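Local coordinates for sugar ABC transporter (Sugar-binding protein) (Bacillus halodurans, PDB 4YO7) that binds myo-inositol and probably serves as the solute-binding component of a sugar ABC transporter, at residues A[65-70]-A[78-83]; A[246-251]-A[273-278]; A[46-51]-A[293-298]; A[217-222]-A[241-246]. One frame throughout, in Å; residues are numbered along the deposited sequence.

Interaction 1 of 4, residues A[65-70]-A[78-83]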
loop_
_atom_site.group_PDB
_atom_site.type_symbol
_atom_site.label_atom_id
_atom_site.label_comp_id
_atom_site.label_asym_id
_atom_site.label_seq_id
_atom_site.Cartn_x
_atom_site.Cartn_y
_atom_site.Cartn_z
ATOM N N ALA A 65 -9.584 -5.725 8.983
ATOM C CA ALA A 65 -10.108 -6.838 8.187
ATOM C C ALA A 65 -9.477 -8.174 8.613
ATOM O O ALA A 65 -10.171 -9.201 8.626
ATOM C CB ALA A 65 -9.879 -6.598 6.706
HETATM N N MSE A 66 -8.185 -8.163 8.969
HETATM C CA MSE A 66 -7.529 -9.379 9.484
HETATM C C MSE A 66 -8.185 -9.807 10.787
HETATM O O MSE A 66 -8.474 -10.985 10.987
HETATM C CB MSE A 66 -6.012 -9.176 9.681
HETATM C CG MSE A 66 -5.308 -8.926 8.392
HETATM SE SE MSE A 66 -3.373 -9.060 8.627
HETATM C CE MSE A 66 -3.039 -7.488 9.649
ATOM N N LYS A 67 -8.433 -8.856 11.679
ATOM C CA LYS A 67 -9.035 -9.189 12.965
ATOM C C LYS A 67 -10.462 -9.724 12.795
ATOM O O LYS A 67 -10.875 -10.666 13.474
ATOM C CB LYS A 67 -9.013 -7.963 13.882
ATOM C CG LYS A 67 -7.613 -7.589 14.313
ATOM C CD LYS A 67 -7.609 -6.453 15.331
ATOM C CE LYS A 67 -6.206 -6.194 15.865
ATOM N NZ LYS A 67 -6.182 -5.156 16.949
ATOM N N GLU A 68 -11.223 -9.138 11.881
ATOM C CA GLU A 68 -12.581 -9.609 11.626
ATOM C C GLU A 68 -12.585 -11.039 11.081
ATOM O O GLU A 68 -13.400 -11.882 11.498
ATOM C CB GLU A 68 -13.295 -8.678 10.643
ATOM C CG GLU A 68 -13.814 -7.388 11.247
ATOM C CD GLU A 68 -15.292 -7.436 11.613
ATOM O OE1 GLU A 68 -15.987 -8.413 11.253
ATOM O OE2 GLU A 68 -15.760 -6.480 12.264
ATOM N N GLU A 69 -11.676 -11.328 10.155
ATOM C CA GLU A 69 -11.600 -12.665 9.579
ATOM C C GLU A 69 -11.106 -13.679 10.616
ATOM O O GLU A 69 -11.597 -14.803 10.667
ATOM C CB GLU A 69 -10.712 -12.659 8.342
ATOM C CG GLU A 69 -10.589 -14.002 7.647
ATOM C CD GLU A 69 -11.886 -14.520 7.084
ATOM O OE1 GLU A 69 -12.700 -13.711 6.586
ATOM O OE2 GLU A 69 -12.084 -15.755 7.118
ATOM N N ALA A 70 -10.165 -13.269 11.457
ATOM C CA ALA A 70 -9.559 -14.169 12.451
ATOM C C ALA A 70 -10.614 -14.698 13.441
ATOM O O ALA A 70 -10.479 -15.798 13.969
ATOM C CB ALA A 70 -8.468 -13.447 13.185
ATOM N N PHE A 78 -4.694 -15.673 17.554
ATOM C CA PHE A 78 -3.871 -14.757 16.744
ATOM C C PHE A 78 -3.113 -13.768 17.613
ATOM O O PHE A 78 -3.654 -13.245 18.582
ATOM C CB PHE A 78 -4.740 -13.993 15.739
ATOM C CG PHE A 78 -5.276 -14.858 14.638
ATOM C CD1 PHE A 78 -6.307 -15.741 14.876
ATOM C CD2 PHE A 78 -4.736 -14.796 13.371
ATOM C CE1 PHE A 78 -6.788 -16.539 13.867
ATOM C CE2 PHE A 78 -5.227 -15.596 12.361
ATOM C CZ PHE A 78 -6.247 -16.455 12.613
ATOM N N ILE A 79 -1.847 -13.525 17.280
ATOM C CA ILE A 79 -1.058 -12.492 17.943
ATOM C C ILE A 79 -0.874 -11.376 16.941
ATOM O O ILE A 79 -0.148 -11.539 15.971
ATOM C CB ILE A 79 0.319 -12.996 18.406
ATOM C CG1 ILE A 79 0.163 -14.201 19.342
ATOM C CG2 ILE A 79 1.080 -11.892 19.125
ATOM C CD1 ILE A 79 1.458 -14.955 19.534
ATOM N N PHE A 80 -1.561 -10.255 17.163
ATOM C CA PHE A 80 -1.499 -9.110 16.242
ATOM C C PHE A 80 -0.520 -8.082 16.776
ATOM O O PHE A 80 -0.840 -7.320 17.688
ATOM C CB PHE A 80 -2.885 -8.480 16.039
ATOM C CG PHE A 80 -3.753 -9.251 15.096
ATOM C CD1 PHE A 80 -4.795 -10.027 15.578
ATOM C CD2 PHE A 80 -3.490 -9.246 13.721
ATOM C CE1 PHE A 80 -5.586 -10.752 14.716
ATOM C CE2 PHE A 80 -4.292 -9.990 12.852
ATOM C CZ PHE A 80 -5.341 -10.739 13.370
ATOM N N SER A 81 0.667 -8.058 16.187
ATOM C CA SER A 81 1.746 -7.175 16.607
ATOM C C SER A 81 1.984 -6.070 15.584
ATOM O O SER A 81 1.682 -6.226 14.405
ATOM C CB SER A 81 3.052 -7.965 16.795
ATOM O OG SER A 81 2.879 -8.961 17.799
ATOM N N ASP A 82 2.525 -4.964 16.068
ATOM C CA ASP A 82 2.748 -3.744 15.294
ATOM C C ASP A 82 4.231 -3.385 15.414
ATOM O O ASP A 82 4.727 -3.162 16.513
ATOM C CB ASP A 82 1.852 -2.620 15.847
ATOM C CG ASP A 82 2.074 -1.272 15.194
ATOM O OD1 ASP A 82 2.873 -1.123 14.248
ATOM O OD2 ASP A 82 1.384 -0.330 15.645
ATOM N N ALA A 83 4.932 -3.351 14.288
ATOM C CA ALA A 83 6.370 -3.080 14.288
ATOM C C ALA A 83 6.701 -1.604 14.450
ATOM O O ALA A 83 7.859 -1.271 14.665
ATOM C CB ALA A 83 7.005 -3.600 13.020
#
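Phe80 and Phe78 reach from strand 78-82 to the helical segment 65-70, where Met66, Lys67 and Ala70 receive them. Phe80 can be followed outward. Its CB lies 4.0 Å from Lys67 CE. Its CG meets the same CE. Further out, CE1 is 3.8 Å from Lys67 CG, which sits over one ring face, offset toward the rim, in a CH-pi contact. At another rim atom, CE2, Met66 CB comes in obliquely to 3.7 Å; Met66 is a selenomethionine. At the tip, CZ comes to 4.1 Å from Ala70 CB, which lies at the ring edge. The Lys67 chain is extended beyond CG and runs past Phe80 in the opposite direction.

Ala70 CB serves a second ring. It stands over the centre of the Phe78 face, 3.5 Å from the centroid and 10° off the normal. A serine in place of Phe78 would probably leave Ala70 CB without this aromatic face and open a gap beside Val292 of helix 284-299. No hydrogen bond crosses the contact. The axes of the two short segments run nearly antiparallel, at 172°. This is the helix-on-sheet packing of a beta-alpha-beta unit, here strand 46-52, helix 57-70 and strand 76-82.

Interaction 2 of 4, residues A[246-251]-A[273-278]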
loop_
_atom_site.group_PDB
_atom_site.type_symbol
_atom_site.label_atom_id
_atom_site.label_comp_id
_atom_site.label_asym_id
_atom_site.label_seq_id
_atom_site.Cartn_x
_atom_site.Cartn_y
_atom_site.Cartn_z
ATOM N N ALA A 246 -2.518 22.145 0.684
ATOM C CA ALA A 246 -1.621 23.233 0.341
ATOM C C ALA A 246 -2.141 24.023 -0.858
ATOM O O ALA A 246 -2.061 25.252 -0.879
ATOM C CB ALA A 246 -0.231 22.703 0.065
ATOM N N LEU A 247 -2.643 23.317 -1.862
ATOM C CA LEU A 247 -3.166 23.967 -3.058
ATOM C C LEU A 247 -4.388 24.800 -2.675
ATOM O O LEU A 247 -4.525 25.942 -3.110
ATOM C CB LEU A 247 -3.521 22.936 -4.129
ATOM C CG LEU A 247 -2.335 22.241 -4.823
ATOM C CD1 LEU A 247 -2.765 20.910 -5.433
ATOM C CD2 LEU A 247 -1.738 23.215 -5.853
ATOM N N GLU A 248 -5.254 24.247 -1.833
ATOM C CA GLU A 248 -6.457 24.975 -1.393
ATOM C C GLU A 248 -6.099 26.279 -0.737
ATOM O O GLU A 248 -6.784 27.291 -0.923
ATOM C CB GLU A 248 -7.272 24.162 -0.392
ATOM C CG GLU A 248 -8.329 23.306 -1.006
ATOM C CD GLU A 248 -9.123 22.546 0.042
ATOM O OE1 GLU A 248 -8.571 22.285 1.134
ATOM O OE2 GLU A 248 -10.294 22.222 -0.227
ATOM N N ALA A 249 -5.027 26.247 0.046
ATOM C CA ALA A 249 -4.624 27.391 0.849
ATOM C C ALA A 249 -4.225 28.609 0.025
ATOM O O ALA A 249 -4.330 29.737 0.515
ATOM C CB ALA A 249 -3.483 27.002 1.761
ATOM N N VAL A 250 -3.768 28.393 -1.207
ATOM C CA VAL A 250 -3.371 29.492 -2.089
ATOM C C VAL A 250 -4.304 29.630 -3.294
ATOM O O VAL A 250 -3.975 30.308 -4.261
ATOM C CB VAL A 250 -1.915 29.325 -2.604
ATOM C CG1 VAL A 250 -0.933 29.400 -1.453
ATOM C CG2 VAL A 250 -1.729 28.017 -3.398
ATOM N N GLY A 251 -5.463 28.989 -3.228
ATOM C CA GLY A 251 -6.458 29.095 -4.273
ATOM C C GLY A 251 -6.042 28.534 -5.615
ATOM O O GLY A 251 -6.510 29.012 -6.643
ATOM N N GLU A 273 -16.006 15.788 -3.154
ATOM C CA GLU A 273 -15.966 17.236 -2.997
ATOM C C GLU A 273 -15.313 17.950 -4.178
ATOM O O GLU A 273 -15.226 19.175 -4.175
ATOM C CB GLU A 273 -15.221 17.600 -1.713
ATOM C CG GLU A 273 -15.897 17.147 -0.430
ATOM C CD GLU A 273 -14.985 17.260 0.789
ATOM O OE1 GLU A 273 -13.753 17.086 0.638
ATOM O OE2 GLU A 273 -15.493 17.519 1.902
ATOM N N GLY A 274 -14.861 17.196 -5.180
ATOM C CA GLY A 274 -14.239 17.761 -6.372
ATOM C C GLY A 274 -12.797 18.213 -6.220
ATOM O O GLY A 274 -12.295 18.969 -7.044
ATOM N N LYS A 275 -12.125 17.733 -5.180
ATOM C CA LYS A 275 -10.738 18.111 -4.910
ATOM C C LYS A 275 -9.710 17.132 -5.449
ATOM O O LYS A 275 -8.598 17.535 -5.774
ATOM C CB LYS A 275 -10.519 18.263 -3.405
ATOM C CG LYS A 275 -11.496 19.263 -2.752
ATOM C CD LYS A 275 -11.300 19.303 -1.244
ATOM C CE LYS A 275 -12.340 20.203 -0.553
ATOM N NZ LYS A 275 -11.899 20.592 0.818
ATOM N N LEU A 276 -10.081 15.858 -5.521
ATOM C CA LEU A 276 -9.187 14.779 -5.949
ATOM C C LEU A 276 -9.705 14.243 -7.259
ATOM O O LEU A 276 -10.859 13.826 -7.330
ATOM C CB LEU A 276 -9.121 13.661 -4.893
ATOM C CG LEU A 276 -8.176 12.488 -5.192
ATOM C CD1 LEU A 276 -6.731 12.926 -5.202
ATOM C CD2 LEU A 276 -8.370 11.354 -4.191
ATOM N N ASP A 277 -8.865 14.270 -8.291
ATOM C CA ASP A 277 -9.291 13.907 -9.649
ATOM C C ASP A 277 -9.230 12.416 -9.943
ATOM O O ASP A 277 -10.069 11.904 -10.686
ATOM C CB ASP A 277 -8.438 14.648 -10.681
ATOM C CG ASP A 277 -8.557 16.155 -10.546
ATOM O OD1 ASP A 277 -9.551 16.712 -11.048
ATOM O OD2 ASP A 277 -7.685 16.768 -9.903
ATOM N N VAL A 278 -8.237 11.740 -9.370
ATOM C CA VAL A 278 -7.935 10.355 -9.696
ATOM C C VAL A 278 -7.484 9.641 -8.448
ATOM O O VAL A 278 -6.704 10.192 -7.674
ATOM C CB VAL A 278 -6.816 10.261 -10.761
ATOM C CG1 VAL A 278 -6.455 8.795 -11.057
ATOM C CG2 VAL A 278 -7.193 10.992 -12.035
#
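A surface salt-bridge network joins Glu248, in the last turns of helix 237-249, to Lys275, in the loop after helix 265-272; Glu273 is its third member. Glycines end both helices. Gly251 closes the first in a Schellman motif, with Gly251 N bonded to Glu248 O at 3.2 Å, and Gly274 does the same for the second.

Lys275 NZ donates to Glu248 OE2. The modelled separation of 2.5 Å is doubtful, because OE2 also lies too close to another atom of the lysine. The pairing is clearer than its exact length. Both chains are extended beyond CG, and they cross at about a right angle. NZ also faces Glu273 OE1 at 4.0 Å, a long salt bridge. Both Glu248 and Lys275 rest on Leu253, one of the residues at the bound magnesium ion.

The two carboxylates, with Glu248 OE2 and Glu273 OE1 6.3 Å apart, share one ammonium group. A leucine in place of Lys275 would probably leave Glu248 without its partner and the two carboxylates without the ammonium group between them. The lysine thus probably links helix end and loop by charge, and its positive charge probably offsets the mutual repulsion of the glutamates.

Interaction 3 of 4, residues A[46-51]-A[293-298]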
loop_
_atom_site.group_PDB
_atom_site.type_symbol
_atom_site.label_atom_id
_atom_site.label_comp_id
_atom_site.label_asym_id
_atom_site.label_seq_id
_atom_site.Cartn_x
_atom_site.Cartn_y
_atom_site.Cartn_z
ATOM N N LYS A 46 -4.196 -23.825 17.632
ATOM C CA LYS A 46 -3.172 -23.344 16.713
ATOM C C LYS A 46 -2.974 -21.841 16.919
ATOM O O LYS A 46 -3.808 -21.182 17.494
ATOM C CB LYS A 46 -3.548 -23.666 15.275
ATOM C CG LYS A 46 -3.314 -25.140 14.949
ATOM C CD LYS A 46 -3.571 -25.463 13.523
ATOM C CE LYS A 46 -3.838 -26.956 13.339
ATOM N NZ LYS A 46 -2.719 -27.769 13.831
ATOM N N VAL A 47 -1.819 -21.339 16.502
ATOM C CA VAL A 47 -1.461 -19.950 16.751
ATOM C C VAL A 47 -0.901 -19.368 15.481
ATOM O O VAL A 47 -0.046 -19.970 14.855
ATOM C CB VAL A 47 -0.407 -19.812 17.882
ATOM C CG1 VAL A 47 -0.095 -18.339 18.174
ATOM C CG2 VAL A 47 -0.901 -20.503 19.158
ATOM N N ILE A 48 -1.359 -18.174 15.132
ATOM C CA ILE A 48 -0.781 -17.421 14.038
ATOM C C ILE A 48 -0.223 -16.115 14.575
ATOM O O ILE A 48 -0.921 -15.388 15.267
ATOM C CB ILE A 48 -1.804 -17.168 12.928
ATOM C CG1 ILE A 48 -2.103 -18.493 12.223
ATOM C CG2 ILE A 48 -1.287 -16.150 11.903
ATOM C CD1 ILE A 48 -3.246 -18.453 11.223
ATOM N N GLY A 49 1.034 -15.832 14.225
ATOM C CA GLY A 49 1.669 -14.586 14.615
ATOM C C GLY A 49 1.632 -13.614 13.448
ATOM O O GLY A 49 1.982 -13.979 12.355
ATOM N N VAL A 50 1.205 -12.383 13.705
ATOM C CA VAL A 50 1.115 -11.352 12.679
ATOM C C VAL A 50 1.950 -10.154 13.084
ATOM O O VAL A 50 1.849 -9.696 14.219
ATOM C CB VAL A 50 -0.332 -10.911 12.495
ATOM C CG1 VAL A 50 -0.490 -9.872 11.377
ATOM C CG2 VAL A 50 -1.173 -12.124 12.204
ATOM N N SER A 51 2.772 -9.662 12.168
ATOM C CA SER A 51 3.502 -8.415 12.389
ATOM C C SER A 51 3.221 -7.462 11.249
ATOM O O SER A 51 3.715 -7.661 10.144
ATOM C CB SER A 51 5.004 -8.660 12.517
ATOM O OG SER A 51 5.723 -7.424 12.644
ATOM N N LYS A 293 -6.919 -16.080 5.758
ATOM C CA LYS A 293 -7.396 -17.342 5.225
ATOM C C LYS A 293 -6.245 -18.230 4.752
ATOM O O LYS A 293 -6.238 -19.443 4.985
ATOM C CB LYS A 293 -8.388 -17.099 4.075
ATOM C CG LYS A 293 -9.691 -16.494 4.504
ATOM C CD LYS A 293 -10.554 -16.191 3.269
ATOM C CE LYS A 293 -11.761 -15.335 3.573
ATOM N NZ LYS A 293 -12.872 -16.121 4.160
ATOM N N VAL A 294 -5.276 -17.616 4.083
ATOM C CA VAL A 294 -4.142 -18.342 3.561
ATOM C C VAL A 294 -3.273 -18.870 4.708
ATOM O O VAL A 294 -2.792 -20.000 4.672
ATOM C CB VAL A 294 -3.344 -17.446 2.606
ATOM C CG1 VAL A 294 -2.028 -18.080 2.199
ATOM C CG2 VAL A 294 -4.199 -17.180 1.362
ATOM N N ALA A 295 -3.079 -18.045 5.731
ATOM C CA ALA A 295 -2.282 -18.432 6.883
ATOM C C ALA A 295 -2.917 -19.600 7.616
ATOM O O ALA A 295 -2.245 -20.547 8.030
ATOM C CB ALA A 295 -2.107 -17.234 7.827
ATOM N N VAL A 296 -4.226 -19.546 7.766
ATOM C CA VAL A 296 -4.948 -20.656 8.385
ATOM C C VAL A 296 -4.783 -21.941 7.562
ATOM O O VAL A 296 -4.538 -23.024 8.111
ATOM C CB VAL A 296 -6.437 -20.325 8.552
ATOM C CG1 VAL A 296 -7.255 -21.566 8.842
ATOM C CG2 VAL A 296 -6.616 -19.315 9.672
ATOM N N GLN A 297 -4.916 -21.840 6.239
ATOM C CA GLN A 297 -4.735 -23.009 5.406
ATOM C C GLN A 297 -3.347 -23.593 5.586
ATOM O O GLN A 297 -3.195 -24.809 5.649
ATOM C CB GLN A 297 -4.955 -22.683 3.922
ATOM C CG GLN A 297 -6.375 -22.391 3.541
ATOM C CD GLN A 297 -6.491 -21.964 2.082
ATOM O OE1 GLN A 297 -5.632 -21.255 1.562
ATOM N NE2 GLN A 297 -7.543 -22.414 1.413
ATOM N N ALA A 298 -2.337 -22.738 5.624
ATOM C CA ALA A 298 -0.944 -23.195 5.723
ATOM C C ALA A 298 -0.688 -23.804 7.105
ATOM O O ALA A 298 -0.048 -24.857 7.244
ATOM C CB ALA A 298 0.007 -22.043 5.479
#
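Ile48 of strand 46-52 presses its outermost carbon, CD1, against Ala295 and Val296 of helix 284-299. The second segment begins with Lys293. This residue turns away from the strand, and its NZ forms a salt bridge with Glu69 of helix 57-70. Val294 follows and packs on Ile130 of strand 129-132. Its carbonyl accepts the backbone bond from Ala298 N, at 2.9 Å, so the turn is regular helix through the contact.

Ala295 is the first residue to touch Ile48. Its CB points toward the strand and lies 3.8 Å from Ile48 CD1. The small methyl lets the backbones come near, with the CA atoms of Ile48 and Ala295 7.4 Å apart. Val296 completes the seat for the same carbon. Its CG2 is 3.8 Å from Ile48 CD1, and its backbone N is at a similar distance. CD1 therefore meets two methyls and the intervening backbone. Ile48 gets there because CG1 stands opposite its carbonyl carbon (chi1 -70°) and CD1 continues the extended chain (chi2 172°).

All three touching residues are buried, and the side-chain contact is apolar. Ile48 also packs on Phe76 and Phe78 of the adjoining edge strand 76-82. Ala295 reaches Ile106 and Ile130 on the other side of strand 46-52 in the sheet. Helix 284-299 thus lies over several parallel strands, next to helix 57-70.

Interaction 4 of 4, residues A[217-222]-A[241-246]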
loop_
_atom_site.group_PDB
_atom_site.type_symbol
_atom_site.label_atom_id
_atom_site.label_comp_id
_atom_site.label_asym_id
_atom_site.label_seq_id
_atom_site.Cartn_x
_atom_site.Cartn_y
_atom_site.Cartn_z
ATOM N N ARG A 217 3.666 19.872 3.235
ATOM C CA ARG A 217 4.893 20.651 3.323
ATOM C C ARG A 217 5.610 20.617 1.998
ATOM O O ARG A 217 6.047 21.645 1.508
ATOM C CB ARG A 217 5.810 20.141 4.443
ATOM C CG ARG A 217 7.115 20.926 4.557
ATOM C CD ARG A 217 7.893 20.578 5.826
ATOM N NE ARG A 217 8.432 19.217 5.779
ATOM C CZ ARG A 217 9.652 18.893 5.352
ATOM N NH1 ARG A 217 10.503 19.828 4.938
ATOM N NH2 ARG A 217 10.028 17.623 5.346
ATOM N N LEU A 218 5.682 19.443 1.381
ATOM C CA LEU A 218 6.338 19.315 0.108
ATOM C C LEU A 218 5.628 20.165 -0.938
ATOM O O LEU A 218 6.266 20.896 -1.692
ATOM C CB LEU A 218 6.395 17.848 -0.323
ATOM C CG LEU A 218 7.028 17.540 -1.677
ATOM C CD1 LEU A 218 8.421 18.189 -1.785
ATOM C CD2 LEU A 218 7.073 16.017 -1.911
HETATM N N MSE A 219 4.300 20.068 -1.000
HETATM C CA MSE A 219 3.542 20.882 -1.950
HETATM C C MSE A 219 3.803 22.378 -1.736
HETATM O O MSE A 219 3.953 23.130 -2.702
HETATM C CB MSE A 219 2.058 20.613 -1.838
HETATM C CG MSE A 219 1.220 21.270 -2.897
HETATM SE SE MSE A 219 1.435 20.386 -4.601
HETATM C CE MSE A 219 2.264 21.819 -5.565
ATOM N N GLU A 220 3.833 22.807 -0.476
ATOM C CA GLU A 220 4.120 24.195 -0.142
ATOM C C GLU A 220 5.464 24.627 -0.726
ATOM O O GLU A 220 5.571 25.715 -1.315
ATOM C CB GLU A 220 4.120 24.396 1.374
ATOM C CG GLU A 220 2.730 24.471 2.003
ATOM C CD GLU A 220 2.749 24.453 3.537
ATOM O OE1 GLU A 220 3.837 24.354 4.143
ATOM O OE2 GLU A 220 1.664 24.544 4.139
ATOM N N ASN A 221 6.484 23.792 -0.545
ATOM C CA ASN A 221 7.817 24.093 -1.047
ATOM C C ASN A 221 7.829 24.136 -2.569
ATOM O O ASN A 221 8.451 25.008 -3.180
ATOM C CB ASN A 221 8.821 23.073 -0.504
ATOM C CG ASN A 221 9.054 23.242 0.990
ATOM O OD1 ASN A 221 8.724 24.285 1.556
ATOM N ND2 ASN A 221 9.633 22.245 1.628
ATOM N N TRP A 222 7.116 23.210 -3.190
ATOM C CA TRP A 222 7.030 23.194 -4.630
ATOM C C TRP A 222 6.362 24.452 -5.170
ATOM O O TRP A 222 6.795 24.999 -6.182
ATOM C CB TRP A 222 6.262 21.973 -5.072
ATOM C CG TRP A 222 7.073 20.698 -5.092
ATOM C CD1 TRP A 222 8.437 20.561 -4.952
ATOM C CD2 TRP A 222 6.562 19.382 -5.310
ATOM N NE1 TRP A 222 8.791 19.233 -5.077
ATOM C CE2 TRP A 222 7.655 18.494 -5.295
ATOM C CE3 TRP A 222 5.281 18.870 -5.514
ATOM C CZ2 TRP A 222 7.501 17.126 -5.488
ATOM C CZ3 TRP A 222 5.136 17.522 -5.701
ATOM C CH2 TRP A 222 6.228 16.665 -5.685
ATOM N N LEU A 241 -3.774 14.085 -0.443
ATOM C CA LEU A 241 -4.660 14.876 0.416
ATOM C C LEU A 241 -3.900 16.032 1.065
ATOM O O LEU A 241 -4.434 17.137 1.240
ATOM C CB LEU A 241 -5.296 13.981 1.481
ATOM C CG LEU A 241 -6.316 12.975 0.931
ATOM C CD1 LEU A 241 -6.800 12.027 2.030
ATOM C CD2 LEU A 241 -7.529 13.631 0.259
ATOM N N GLY A 242 -2.640 15.792 1.413
ATOM C CA GLY A 242 -1.786 16.861 1.898
ATOM C C GLY A 242 -1.528 17.923 0.841
ATOM O O GLY A 242 -1.562 19.116 1.119
ATOM N N ALA A 243 -1.278 17.495 -0.392
ATOM C CA ALA A 243 -1.061 18.453 -1.471
ATOM C C ALA A 243 -2.294 19.314 -1.705
ATOM O O ALA A 243 -2.195 20.525 -1.943
ATOM C CB ALA A 243 -0.690 17.741 -2.715
ATOM N N ILE A 244 -3.455 18.689 -1.616
ATOM C CA ILE A 244 -4.722 19.395 -1.769
ATOM C C ILE A 244 -4.858 20.500 -0.725
ATOM O O ILE A 244 -5.259 21.615 -1.055
ATOM C CB ILE A 244 -5.919 18.395 -1.678
ATOM C CG1 ILE A 244 -6.012 17.603 -2.985
ATOM C CG2 ILE A 244 -7.241 19.115 -1.376
ATOM C CD1 ILE A 244 -6.828 16.345 -2.918
ATOM N N LEU A 245 -4.518 20.202 0.528
ATOM C CA LEU A 245 -4.575 21.216 1.577
ATOM C C LEU A 245 -3.698 22.410 1.233
ATOM O O LEU A 245 -4.074 23.568 1.470
ATOM C CB LEU A 245 -4.147 20.634 2.917
ATOM C CG LEU A 245 -5.082 19.614 3.561
ATOM C CD1 LEU A 245 -4.421 18.941 4.743
ATOM C CD2 LEU A 245 -6.364 20.292 3.986
ATOM N N ALA A 246 -2.518 22.145 0.684
ATOM C CA ALA A 246 -1.621 23.233 0.341
ATOM C C ALA A 246 -2.141 24.023 -0.858
ATOM O O ALA A 246 -2.061 25.252 -0.879
ATOM C CB ALA A 246 -0.231 22.703 0.065
#
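Met219, a selenomethionine, has CG opposite its backbone N (chi1 -172°), and a bend at the next bond (chi2 73°) turns the selenium off the straight line. The first torsion sends CG across to helix 237-249. The bends at this and the following bond then carry the tip away from that helix, SE passing Ala243 on the way.

The chain meets both alanines in turn. Met219 CB and CG both touch the methyl of Ala246, with CG to Ala246 CB at 3.6 Å. The same CG lies 3.6 Å from Ala243 O, a plain van der Waals contact with the backbone. Beyond it, Met219 SE packs on Ala243 CB at 3.9 Å. Glu220 adds a looser touch at the margin. Its CG is 4.0 Å from Ala246 CB, while the rest of the chain extends onward. Ala246 therefore meets two successive residues of the facing helix.

Small side chains make this closeness possible. The axes of the two segments approach to 8.0 Å and cross at -46°. Met219 and Ala243 have their CA atoms 5.2 Å apart. No hydrogen bond joins the segments; shape and apolar contact do the work.

On the sheet side, Met219 and Ala243 both pack on Met174 of strand 169-175. Helices 212-224 and 237-249 are consecutive in the chain, with strand 231-234 between them. They lie side by side on a parallel sheet with strand order 2-1-3-4, the Rossmann-like layered alpha/beta fold expected of a domain in periplasmic binding proteins of this family.

How the interactions relate
The four contacts fall into two distant groups. Interactions 1 and 3 share one parallel sheet, with centres 10 Å apart. Strands 76-82 and 46-52 are hydrogen-bonded neighbours there, and Phe80 packs on Val50. Interactions 2 and 4 lie on the opposite side of the chain's centre from interaction 3. They share Ala246 and helix 237-249. Interactions 3 and 4 are buried and apolar, one helix on strand, the other helix on helix. Interaction 1 is partly buried and adds two aromatic faces, one met by a lysine chain and one by an alanine methyl. Interaction 2 is the surface member and the only one held by a salt bridge. Here the buried pairs meet through apolar groups and the surface pair through charges.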